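Local coordinates for protein ABC transporter (Caldanaerobius, PDB 4G68) that probably binds xylan-derived oligosaccharides outside the cell and delivers them to an ABC transporter for uptake, as the solute-binding component of that system, at residues A88-N93 with A113-Q118. Sequence-based numbering, arbitrary orientation.
Sequences AAIAAN and AGKVLQ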
ATOM      1  N   ALA C  88     -14.464  13.222   4.733  1.00 30.26           N
ATOM      2  CA  ALA C  88     -15.601  14.151   4.794  1.00 32.75           C
ATOM      3  C   ALA C  88     -16.786  13.573   5.589  1.00 31.26           C
ATOM      4  O   ALA C  88     -17.410  14.281   6.400  1.00 30.68           O
ATOM      5  CB  ALA C  88     -16.058  14.569   3.390  1.00 32.69           C
ATOM      6  N   ALA C  89     -17.075  12.289   5.375  1.00 28.22           N
ATOM      7  CA  ALA C  89     -18.130  11.590   6.143  1.00 29.60           C
ATOM      8  C   ALA C  89     -17.865  11.513   7.649  1.00 29.41           C
ATOM      9  O   ALA C  89     -18.769  11.769   8.443  1.00 29.55           O
ATOM     10  CB  ALA C  89     -18.435  10.210   5.560  1.00 26.83           C
ATOM     11  N   ILE C  90     -16.628  11.191   8.034  1.00 28.60           N
ATOM     12  CA  ILE C  90     -16.272  11.080   9.453  1.00 28.87           C
ATOM     13  C   ILE C  90     -16.409  12.445  10.125  1.00 29.82           C
ATOM     14  O   ILE C  90     -17.013  12.557  11.200  1.00 31.15           O
ATOM     15  CB  ILE C  90     -14.890  10.447   9.656  1.00 26.42           C
ATOM     16  CG1 ILE C  90     -14.980   8.963   9.282  1.00 25.53           C
ATOM     17  CG2 ILE C  90     -14.372  10.661  11.101  1.00 26.09           C
ATOM     18  CD1 ILE C  90     -13.636   8.280   9.135  1.00 25.66           C
ATOM     19  N   ALA C  91     -15.949  13.481   9.439  1.00 29.66           N
ATOM     20  CA  ALA C  91     -16.006  14.811   9.999  1.00 33.03           C
ATOM     21  C   ALA C  91     -17.462  15.291  10.125  1.00 32.97           C
ATOM     22  O   ALA C  91     -17.818  15.916  11.128  1.00 33.92           O
ATOM     23  CB  ALA C  91     -15.118  15.777   9.216  1.00 28.84           C
ATOM     24  N   ALA C  92     -18.310  14.933   9.151  1.00 32.80           N
ATOM     25  CA  ALA C  92     -19.710  15.324   9.160  1.00 30.79           C
ATOM     26  C   ALA C  92     -20.616  14.418  10.026  1.00 32.82           C
ATOM     27  O   ALA C  92     -21.843  14.606  10.068  1.00 34.28           O
ATOM     28  CB  ALA C  92     -20.239  15.407   7.721  1.00 29.32           C
ATOM     29  N   ASN C  93     -20.026  13.439  10.714  1.00 34.27           N
ATOM     30  CA  ASN C  93     -20.783  12.452  11.491  1.00 34.43           C
ATOM     31  C   ASN C  93     -21.751  11.617  10.651  1.00 34.46           C
ATOM     32  O   ASN C  93     -22.836  11.233  11.105  1.00 29.80           O
ATOM     33  CB  ASN C  93     -21.489  13.113  12.683  1.00 33.25           C
ATOM     34  CG  ASN C  93     -20.499  13.673  13.688  1.00 34.32           C
ATOM     35  OD1 ASN C  93     -20.596  14.832  14.113  1.00 36.08           O
ATOM     36  ND2 ASN C  93     -19.515  12.864  14.043  1.00 35.08           N
ATOM     37  N   ALA C 113     -10.706  12.136  17.468  1.00 30.68           N
ATOM     38  CA  ALA C 113     -11.943  12.925  17.437  1.00 31.42           C
ATOM     39  C   ALA C 113     -13.157  12.205  18.027  1.00 27.05           C
ATOM     40  O   ALA C 113     -14.251  12.753  17.973  1.00 26.95           O
ATOM     41  CB  ALA C 113     -12.261  13.366  16.011  1.00 28.49           C
ATOM     42  N   GLY C 114     -12.983  10.991  18.544  1.00 24.24           N
ATOM     43  CA  GLY C 114     -14.100  10.209  19.159  1.00 22.93           C
ATOM     44  C   GLY C 114     -15.079   9.627  18.141  1.00 23.99           C
ATOM     45  O   GLY C 114     -16.267   9.382  18.445  1.00 22.95           O
ATOM     46  N   LYS C 115     -14.601   9.451  16.910  1.00 21.71           N
ATOM     47  CA  LYS C 115     -15.484   9.035  15.784  1.00 23.55           C
ATOM     48  C   LYS C 115     -15.462   7.547  15.520  1.00 25.31           C
ATOM     49  O   LYS C 115     -16.240   7.063  14.670  1.00 23.44           O
ATOM     50  CB  LYS C 115     -15.060   9.701  14.481  1.00 23.55           C
ATOM     51  CG  LYS C 115     -14.874  11.182  14.600  1.00 27.22           C
ATOM     52  CD  LYS C 115     -16.167  11.879  14.974  1.00 26.50           C
ATOM     53  CE  LYS C 115     -15.853  13.356  14.832  1.00 24.23           C
ATOM     54  NZ  LYS C 115     -17.054  14.123  15.001  1.00 27.17           N
ATOM     55  N   VAL C 116     -14.581   6.830  16.238  1.00 26.16           N
ATOM     56  CA  VAL C 116     -14.441   5.354  16.066  1.00 27.09           C
ATOM     57  C   VAL C 116     -14.718   4.563  17.352  1.00 26.33           C
ATOM     58  O   VAL C 116     -14.143   4.868  18.418  1.00 28.23           O
ATOM     59  CB  VAL C 116     -13.034   5.005  15.535  1.00 29.48           C
ATOM     60  CG1 VAL C 116     -12.948   3.538  15.174  1.00 24.67           C
ATOM     61  CG2 VAL C 116     -12.685   5.843  14.293  1.00 29.20           C
ATOM     62  N   LEU C 117     -15.563   3.545  17.222  1.00 24.82           N
ATOM     63  CA  LEU C 117     -15.924   2.597  18.310  1.00 26.47           C
ATOM     64  C   LEU C 117     -14.722   1.804  18.787  1.00 27.28           C
ATOM     65  O   LEU C 117     -14.071   1.151  17.961  1.00 28.20           O
ATOM     66  CB  LEU C 117     -17.035   1.605  17.861  1.00 27.87           C
ATOM     67  CG  LEU C 117     -17.531   0.694  19.010  1.00 30.82           C
ATOM     68  CD1 LEU C 117     -18.103   1.540  20.156  1.00 31.82           C
ATOM     69  CD2 LEU C 117     -18.563  -0.354  18.593  1.00 31.06           C
ATOM     70  N   GLN C 118     -14.423   1.894  20.088  1.00 25.57           N
ATOM     71  CA  GLN C 118     -13.393   1.058  20.737  1.00 25.97           C
ATOM     72  C   GLN C 118     -13.825  -0.411  20.775  1.00 25.65           C
ATOM     73  O   GLN C 118     -14.979  -0.747  21.131  1.00 26.31           O
ATOM     74  CB  GLN C 118     -13.145   1.540  22.158  1.00 24.40           C
ATOM     75  CG  GLN C 118     -11.921   0.935  22.827  1.00 27.01           C
ATOM     76  CD  GLN C 118     -11.961   1.099  24.333  1.00 26.89           C
ATOM     77  OE1 GLN C 118     -12.540   2.084  24.844  1.00 25.82           O
ATOM     78  NE2 GLN C 118     -11.365   0.138  25.065  1.00 23.05           N
TER
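Lys115 lays its aliphatic chain over Ile90, in the last turn of helix 79-91, and carries its ammonium group on to the C-terminal end of that helix. The tight part is apolar: Ile90 CG2 lies 3.6 Å from both Lys115 CB and Lys115 CG. With CG1 beside the backbone N (chi1 -70°), the CG2 methyl is left anti to that N, facing the lysine, while the side chain also packs on Phe110 and Ala95. A bend at chi2 (-63°) followed by an extended run takes the lysine past Ile90 O, which is 3.9 Å from Lys115 CD. Beyond this point the contact loosens. Lys115 NZ is 4.3 Å from Ala91 O, and the side chain of exposed Asn93 crosses that of Lys115 at about a right angle.

Helices 79-91 and 108-112 each end in a Schellman motif, with Asn93 and Gly114 respectively at positive phi; Asn93 N bonds back to Ile90 O at 3.2 Å. Lys115 is backbone-bonded with Ala327 and Leu117 with Val325, while ND2 of Asn328 donates to Asn93 O, connecting both segments to the chain around strand 317-325. The contact thus joins two helix ends in a solute-binding protein fold: CB and CG pack on buried Ile90, and the ammonium, near the carbonyl end of the helix, would probably interact favourably with its dipole.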